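DNA-damage inducible protein DDI1-like protein (Leishmania major, PDB 5YQ8) probably acts as an aspartic endopeptidase of the DDI1 family, cutting peptide bonds with the retroviral protease-like (retropepsin) domain seen here. Local coordinates at residues L43-M48 with R63-P68; C10-V15 with C38-L43. One frame throughout, in Å; residues are numbered along the deposited sequence.

Contact 1: residues L43-M48 with R63-P68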
# COMPACT_ATOMS: atom_id res chain seq x y z
N LEU A 43 -13.43 20.37 13.44
CA LEU A 43 -14.08 19.11 13.08
C LEU A 43 -13.48 17.89 13.78
O LEU A 43 -14.07 16.81 13.69
CB LEU A 43 -14.01 18.93 11.55
CG LEU A 43 -14.85 19.86 10.69
CD1 LEU A 43 -14.75 19.46 9.22
CD2 LEU A 43 -16.31 19.77 11.14
N VAL A 44 -12.32 18.04 14.42
CA VAL A 44 -11.66 16.92 15.03
C VAL A 44 -12.40 16.53 16.30
O VAL A 44 -12.40 17.29 17.27
CB VAL A 44 -10.18 17.20 15.30
CG1 VAL A 44 -9.53 16.03 16.08
CG2 VAL A 44 -9.47 17.44 13.97
N ASP A 45 -13.02 15.34 16.28
CA ASP A 45 -13.68 14.82 17.46
C ASP A 45 -12.60 14.27 18.36
O ASP A 45 -11.87 13.39 17.96
CB ASP A 45 -14.71 13.75 17.08
CG ASP A 45 -15.33 13.05 18.31
OD1 ASP A 45 -14.99 13.42 19.46
OD2 ASP A 45 -16.11 12.08 18.10
N VAL A 46 -12.54 14.72 19.60
CA VAL A 46 -11.39 14.40 20.47
C VAL A 46 -11.79 13.34 21.49
O VAL A 46 -11.19 13.25 22.53
CB VAL A 46 -10.87 15.64 21.24
CG1 VAL A 46 -10.11 16.58 20.35
CG2 VAL A 46 -12.02 16.39 21.88
N ARG A 47 -12.81 12.52 21.20
CA ARG A 47 -13.28 11.52 22.15
C ARG A 47 -12.44 10.28 22.13
O ARG A 47 -12.45 9.51 23.06
CB ARG A 47 -14.74 11.17 21.90
CG ARG A 47 -15.68 12.31 22.25
CD ARG A 47 -17.11 11.85 22.11
NE ARG A 47 -17.43 11.47 20.75
CZ ARG A 47 -18.59 10.94 20.34
NH1 ARG A 47 -19.58 10.67 21.21
NH2 ARG A 47 -18.74 10.63 19.05
N MET A 48 -11.72 10.07 21.05
CA MET A 48 -10.94 8.86 20.85
C MET A 48 -9.42 9.18 20.91
O MET A 48 -8.65 8.49 20.25
CB MET A 48 -11.33 8.27 19.49
CG MET A 48 -11.38 9.28 18.31
SD MET A 48 -12.90 10.30 18.26
CE MET A 48 -14.22 9.09 18.15
N ARG A 63 -10.36 11.90 15.34
CA ARG A 63 -10.82 11.37 14.08
C ARG A 63 -11.75 12.35 13.40
O ARG A 63 -12.64 12.84 14.06
CB ARG A 63 -11.54 10.06 14.31
CG ARG A 63 -11.86 9.27 13.04
CD ARG A 63 -12.60 7.98 13.34
NE ARG A 63 -12.73 7.15 12.15
CZ ARG A 63 -13.79 7.09 11.32
NH1 ARG A 63 -14.92 7.78 11.54
NH2 ARG A 63 -13.74 6.29 10.24
N ILE A 64 -11.58 12.58 12.10
CA ILE A 64 -12.44 13.51 11.34
C ILE A 64 -13.41 12.58 10.64
O ILE A 64 -13.04 11.77 9.78
CB ILE A 64 -11.61 14.35 10.39
CG1 ILE A 64 -11.00 15.53 11.13
CG2 ILE A 64 -12.44 14.95 9.28
CD1 ILE A 64 -10.09 16.44 10.33
N HIS A 65 -14.68 12.66 11.01
CA HIS A 65 -15.64 11.61 10.56
C HIS A 65 -16.12 11.84 9.14
O HIS A 65 -16.52 10.93 8.46
CB HIS A 65 -16.83 11.50 11.52
CG HIS A 65 -16.42 11.22 12.92
ND1 HIS A 65 -15.66 10.13 13.27
CD2 HIS A 65 -16.65 11.90 14.06
CE1 HIS A 65 -15.48 10.13 14.58
NE2 HIS A 65 -16.06 11.20 15.08
N MET A 66 -16.07 13.09 8.72
CA MET A 66 -16.46 13.50 7.37
C MET A 66 -15.92 14.87 7.10
O MET A 66 -16.19 15.78 7.86
CB MET A 66 -17.97 13.50 7.14
CG MET A 66 -18.34 13.77 5.69
SD MET A 66 -18.51 15.50 5.41
CE MET A 66 -19.08 15.57 3.77
N THR A 67 -15.07 14.96 6.08
CA THR A 67 -14.66 16.20 5.50
C THR A 67 -14.69 16.04 3.99
O THR A 67 -14.22 15.03 3.46
CB THR A 67 -13.24 16.63 5.96
OG1 THR A 67 -12.85 17.88 5.34
CG2 THR A 67 -12.21 15.60 5.64
N PRO A 68 -15.17 17.04 3.30
CA PRO A 68 -15.06 16.97 1.83
C PRO A 68 -13.63 17.16 1.28
O PRO A 68 -12.89 18.03 1.69
CB PRO A 68 -16.00 18.08 1.35
CG PRO A 68 -16.75 18.50 2.59
CD PRO A 68 -15.86 18.26 3.73
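H65 NE2 donates to D45 OD2 at 3.1 Å along an almost perfectly straight line (178°); D45 OD2 sits in the plane of the ring and accepts through its anti lone pair. Carboxylate and ring are steeply inclined to each other, their planes 72° apart. The syn side of the same oxygen takes R47, whose NE sits 3.0 Å from OD2 in a salt bridge and whose NH2 adds a second bond, so three donors converge on OD2. The other oxygen closes an Asx turn: R47 N reaches D45 OD1 at 2.9 Å from above the carboxylate plane. Both rotation and tilt of the acid are thus fixed. With CG anti to the D45 backbone N (chi1 173°), the carboxylate is carried out to the H65 edge. On its other nitrogen, H65 ND1 accepts from R63 NH1 at 3.0 Å, which is consistent with a neutral ring protonated at NE2, while R63 O lies over the centre of one ring face. Beneath the side chains, D45 and R63 form a single antiparallel hydrogen-bonded bridge whose two backbone bonds are both weak. Packing flanks it. The methyl CE of M48 meets the ring edge at H65 CE1, 3.9 Å away, while M48 CG and SD lie by R63 CB. Inward, V44 CG2 rests on I64 CG1 at 3.7 Å, and I64 continues onto F80. In a retropepsin fold this bridge, joining the loop after helix 32-37 to the first residues of strand 62-71, probably corresponds to the base of the flap.

Contact 2: residues C10-V15 with C38-L43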
# COMPACT_ATOMS: atom_id res chain seq x y z
N CYS A 10 -4.90 16.73 -4.41
CA CYS A 10 -6.29 17.01 -4.13
C CYS A 10 -6.39 18.30 -3.32
O CYS A 10 -5.39 18.85 -2.89
CB CYS A 10 -6.91 15.87 -3.29
SG CYS A 10 -6.17 15.50 -1.66
N THR A 11 -7.61 18.74 -3.02
CA THR A 11 -7.83 19.96 -2.22
C THR A 11 -8.87 19.70 -1.12
O THR A 11 -9.88 19.08 -1.37
CB THR A 11 -8.33 21.15 -3.10
OG1 THR A 11 -9.59 20.84 -3.72
CG2 THR A 11 -7.36 21.47 -4.17
N ILE A 12 -8.65 20.24 0.06
CA ILE A 12 -9.61 20.26 1.14
C ILE A 12 -9.80 21.70 1.56
O ILE A 12 -8.83 22.35 2.02
CB ILE A 12 -9.07 19.47 2.33
CG1 ILE A 12 -8.71 18.04 1.88
CG2 ILE A 12 -10.10 19.44 3.46
CD1 ILE A 12 -8.30 17.04 2.94
N ASN A 13 -11.03 22.19 1.43
CA ASN A 13 -11.38 23.60 1.66
C ASN A 13 -10.43 24.48 0.88
O ASN A 13 -9.65 25.20 1.52
CB ASN A 13 -11.24 24.00 3.11
CG ASN A 13 -12.01 23.14 3.99
OD1 ASN A 13 -13.21 22.98 3.82
ND2 ASN A 13 -11.34 22.62 4.97
N GLN A 14 -10.40 24.33 -0.44
CA GLN A 14 -9.60 25.21 -1.32
C GLN A 14 -8.07 25.03 -1.25
O GLN A 14 -7.39 25.59 -2.10
CB GLN A 14 -9.93 26.72 -0.99
CG GLN A 14 -11.37 27.16 -1.06
CD GLN A 14 -11.85 27.15 -2.48
OE1 GLN A 14 -11.06 27.21 -3.42
NE2 GLN A 14 -13.15 27.01 -2.65
N VAL A 15 -7.53 24.31 -0.25
CA VAL A 15 -6.13 24.21 0.05
C VAL A 15 -5.56 22.96 -0.60
O VAL A 15 -6.07 21.88 -0.49
CB VAL A 15 -5.91 24.10 1.56
CG1 VAL A 15 -4.39 23.93 1.90
CG2 VAL A 15 -6.51 25.30 2.28
N CYS A 38 -5.75 23.21 6.68
CA CYS A 38 -7.00 23.09 5.98
C CYS A 38 -8.18 23.56 6.85
O CYS A 38 -9.33 23.50 6.43
CB CYS A 38 -7.20 21.60 5.55
SG CYS A 38 -6.03 21.06 4.26
N GLY A 39 -7.91 24.03 8.06
CA GLY A 39 -8.96 24.55 8.92
C GLY A 39 -9.92 23.47 9.47
O GLY A 39 -11.08 23.73 9.59
N LEU A 40 -9.40 22.29 9.80
CA LEU A 40 -10.17 21.11 10.17
C LEU A 40 -10.10 20.74 11.64
O LEU A 40 -10.65 19.71 12.05
CB LEU A 40 -9.66 19.91 9.36
CG LEU A 40 -9.66 20.01 7.86
CD1 LEU A 40 -9.12 18.73 7.27
CD2 LEU A 40 -11.09 20.26 7.38
N MET A 41 -9.48 21.56 12.48
CA MET A 41 -9.38 21.25 13.91
C MET A 41 -10.71 21.30 14.60
O MET A 41 -10.97 20.49 15.50
CB MET A 41 -8.44 22.20 14.59
CG MET A 41 -7.01 22.05 14.11
SD MET A 41 -6.34 20.56 14.77
CE MET A 41 -6.44 19.40 13.45
N ARG A 42 -11.56 22.25 14.19
CA ARG A 42 -12.88 22.36 14.77
C ARG A 42 -13.73 21.07 14.53
O ARG A 42 -14.65 20.77 15.27
CB ARG A 42 -13.58 23.58 14.19
CG ARG A 42 -14.79 23.98 14.97
CD ARG A 42 -16.10 23.55 14.36
NE ARG A 42 -16.29 23.91 12.97
CZ ARG A 42 -17.31 23.43 12.25
NH1 ARG A 42 -18.18 22.57 12.81
NH2 ARG A 42 -17.46 23.79 10.95
N LEU A 43 -13.43 20.37 13.44
CA LEU A 43 -14.08 19.11 13.08
C LEU A 43 -13.48 17.89 13.78
O LEU A 43 -14.07 16.81 13.69
CB LEU A 43 -14.01 18.93 11.55
CG LEU A 43 -14.85 19.86 10.69
CD1 LEU A 43 -14.75 19.46 9.22
CD2 LEU A 43 -16.31 19.77 11.14
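The side-chain amide of N13 presents ND2 to the carbonyl oxygen C38 O at only 2.6 Å. The donor lies in the carbonyl plane, with a C=O...N angle of 157°, but the oxygen stands 25° out of the plane of the N13 amide, and the N-H points at it with a bend (132°). This joins two motifs: the type I' turn I12-V15 of the hairpin between strands 7-12 and 15-21, and the Schellman motif that ends helix 32-37, where G39 takes positive phi. A carbonyl at the C-terminal end of a helix probably carries extra negative potential, which would make C38 O a somewhat stronger acceptor. The same ND2 also lies against the methyl L40 CD2, 3.4 Å away.

Below the polar link the contact is apolar. I12 and L40 cross at about a right angle, and the branch methyl I12 CG2 lies near both leucine methyls, CD1 at 4.0 Å and CD2 at 4.1 Å. L40 also touches M30 on strand 29-31, and I12 packs on the same methionine, so the hairpin and the loop share one partner on an inner strand of the main sheet. C38 packs through its sulfur on I12 and V15, the first and last residues of the turn. SG stands anti to its own carbonyl carbon, and this torsion sets C38 SG beside both, 3.9 Å from I12 CB and 4.1 Å from V15 CB.

Overall arrangement
The two contacts adjoin along the chain and share L43, with centres 12 Å apart. Contact 2 is the buried one, sealing the first hairpin against the end of helix 32-37 with mostly apolar groups and one side-chain-to-backbone hydrogen bond. Contact 1 is at the surface, where charged and polar side chains reinforce a weak backbone bridge. Both bring the chain after helix 32-37 to the same mixed sheet, at its two outermost strands, 62-71 in contact 1 and 7-12 in contact 2. They meet where T67 OG1 lies 3.6 Å from L40 CD2, and I64 CD1 is equally close to L40 CB. Both lie away from the active-site aspartate D22.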